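PDB 4FDF: molybdenum cofactor biosynthesis protein C 2 from Mycobacterium tuberculosis, which probably converts (8S)-3',8-cyclo-7,8-dihydroguanosine 5'-triphosphate into cyclic pyranopterin monophosphate, releasing diphosphate, in the biosynthesis of the molybdenum cofactor. Local coordinates for residues B[78-83]-B[124-129]. Sequence-based numbering, arbitrary orientation.
Sequences KRTSDL and ALTAVS
Thr80 and Thr126 carry the van der Waals contact between the last turn of helix 65-83 and the first half of helix 121-139, where their CA atoms come within 6.5 Å. Thr80 OG1 lies 3.5 Å from Thr126 CB and almost as near Thr126 CG2, while Thr80 CG2 faces Thr126 OG1 at 3.8 Å. Leu83, one turn on, adds a looser touch, its CD1 4.2 Å from Thr126 CG2. With its methyl anti to the backbone N, Thr126 turns CG2 to both the Thr80 hydroxyl and Leu83 CD1.

Both hydroxyls are turned back to their own helices: Thr80 OG1 bonds to Ala77 O and Thr126 OG1 to Met122 O. The two buried oxygens, Thr80 OG1 and Thr126 OG1, lie 3.6 Å apart in van der Waals contact.

The two helices lie side by side on one face of the antiparallel sheet in this ferredoxin-like fold; Ala124, Leu125 and Val128 rest on strand 35-46. Predicted substrate-binding residues are close: the Thr80 side chain is near Glu123 and Cys87, so the contact borders the likely active site.

Arg79 and Asp82 form a salt bridge within 78-83. Arg79 grips Asp82 side-on, NE at 2.8 Å and NH2 at 3.0 Å from the same OD2, which lies in the guanidinium plane. NE comes to the anti side of OD2, 29° out of the carboxylate plane, whereas NH2 approaches nearly along the C-O axis.

At the subunit interfaces, Leu83 packs on Leu83, and Thr126 on Leu133, both of the same neighbouring subunit, and Lys78 NZ bonds to Ser81 O and Pro85 O of a different neighbouring subunit.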
loop_
_atom_site.group_PDB
_atom_site.type_symbol
_atom_site.label_atom_id
_atom_site.label_comp_id
_atom_site.label_asym_id
_atom_site.label_seq_id
_atom_site.Cartn_x
_atom_site.Cartn_y
_atom_site.Cartn_z
ATOM N N LYS B 78 4.933 -7.031 -7.997
ATOM C CA LYS B 78 3.929 -6.013 -8.322
ATOM C C LYS B 78 4.119 -4.738 -7.496
ATOM O O LYS B 78 3.783 -3.657 -7.960
ATOM C CB LYS B 78 2.504 -6.567 -8.106
ATOM C CG LYS B 78 2.122 -7.721 -9.062
ATOM C CD LYS B 78 1.371 -8.849 -8.345
ATOM C CE LYS B 78 -0.110 -8.624 -8.424
ATOM N NZ LYS B 78 -0.877 -9.619 -7.647
ATOM N N ARG B 79 4.662 -4.873 -6.283
ATOM C CA ARG B 79 4.837 -3.734 -5.370
ATOM C C ARG B 79 6.179 -3.022 -5.553
ATOM O O ARG B 79 6.509 -2.113 -4.798
ATOM C CB ARG B 79 4.693 -4.185 -3.901
ATOM C CG ARG B 79 3.414 -4.967 -3.560
ATOM C CD ARG B 79 2.128 -4.181 -3.881
ATOM N NE ARG B 79 1.995 -2.931 -3.124
ATOM C CZ ARG B 79 1.359 -2.802 -1.957
ATOM N NH1 ARG B 79 0.779 -3.850 -1.371
ATOM N NH2 ARG B 79 1.301 -1.609 -1.373
ATOM N N THR B 80 6.949 -3.437 -6.556
ATOM C CA THR B 80 8.277 -2.865 -6.799
ATOM C C THR B 80 8.322 -1.339 -6.762
ATOM O O THR B 80 9.118 -0.761 -6.020
ATOM C CB THR B 80 8.917 -3.419 -8.097
ATOM O OG1 THR B 80 9.082 -4.841 -7.965
ATOM C CG2 THR B 80 10.304 -2.772 -8.358
ATOM N N SER B 81 7.458 -0.680 -7.531
ATOM C CA SER B 81 7.512 0.778 -7.625
ATOM C C SER B 81 7.089 1.492 -6.328
ATOM O O SER B 81 7.412 2.658 -6.132
ATOM C CB SER B 81 6.753 1.292 -8.856
ATOM O OG SER B 81 5.385 0.968 -8.798
ATOM N N ASP B 82 6.404 0.769 -5.440
ATOM C CA ASP B 82 6.079 1.247 -4.094
ATOM C C ASP B 82 7.287 1.232 -3.166
ATOM O O ASP B 82 7.374 2.047 -2.257
ATOM C CB ASP B 82 5.016 0.358 -3.443
ATOM C CG ASP B 82 3.654 0.473 -4.101
ATOM O OD1 ASP B 82 3.494 1.285 -5.041
ATOM O OD2 ASP B 82 2.736 -0.255 -3.653
ATOM N N LEU B 83 8.194 0.277 -3.376
ATOM C CA LEU B 83 9.346 0.086 -2.492
ATOM C C LEU B 83 10.578 0.835 -2.940
ATOM O O LEU B 83 11.331 1.351 -2.107
ATOM C CB LEU B 83 9.697 -1.401 -2.377
ATOM C CG LEU B 83 8.612 -2.287 -1.765
ATOM C CD1 LEU B 83 8.877 -3.780 -2.043
ATOM C CD2 LEU B 83 8.432 -2.013 -0.268
ATOM N N ALA B 124 11.969 -8.481 -10.978
ATOM C CA ALA B 124 12.560 -9.804 -10.837
ATOM C C ALA B 124 13.442 -9.903 -9.583
ATOM O O ALA B 124 13.326 -10.871 -8.818
ATOM C CB ALA B 124 13.351 -10.190 -12.092
ATOM N N LEU B 125 14.308 -8.911 -9.377
ATOM C CA LEU B 125 15.180 -8.862 -8.192
ATOM C C LEU B 125 14.398 -8.714 -6.876
ATOM O O LEU B 125 14.750 -9.326 -5.861
ATOM C CB LEU B 125 16.186 -7.719 -8.321
ATOM C CG LEU B 125 17.283 -7.872 -9.369
ATOM C CD1 LEU B 125 17.891 -6.502 -9.668
ATOM C CD2 LEU B 125 18.358 -8.869 -8.941
ATOM N N THR B 126 13.344 -7.904 -6.907
ATOM C CA THR B 126 12.476 -7.667 -5.751
ATOM C C THR B 126 11.744 -8.956 -5.318
ATOM O O THR B 126 11.688 -9.291 -4.120
ATOM C CB THR B 126 11.494 -6.505 -6.064
ATOM O OG1 THR B 126 12.248 -5.296 -6.258
ATOM C CG2 THR B 126 10.492 -6.289 -4.962
ATOM N N ALA B 127 11.205 -9.674 -6.304
ATOM C CA ALA B 127 10.558 -10.970 -6.098
ATOM C C ALA B 127 11.514 -11.982 -5.475
ATOM O O ALA B 127 11.199 -12.610 -4.471
ATOM C CB ALA B 127 10.009 -11.503 -7.429
ATOM N N VAL B 128 12.702 -12.115 -6.052
ATOM C CA VAL B 128 13.720 -13.006 -5.507
ATOM C C VAL B 128 14.012 -12.582 -4.075
ATOM O O VAL B 128 14.066 -13.392 -3.150
ATOM C CB VAL B 128 15.015 -12.954 -6.356
ATOM C CG1 VAL B 128 16.233 -13.481 -5.564
ATOM C CG2 VAL B 128 14.840 -13.740 -7.648
ATOM N N SER B 129 14.146 -11.281 -3.900
ATOM C CA SER B 129 14.493 -10.721 -2.626
ATOM C C SER B 129 13.442 -10.984 -1.567
ATOM O O SER B 129 13.770 -11.470 -0.471
ATOM C CB SER B 129 14.709 -9.237 -2.813
ATOM O OG SER B 129 15.262 -8.687 -1.633
#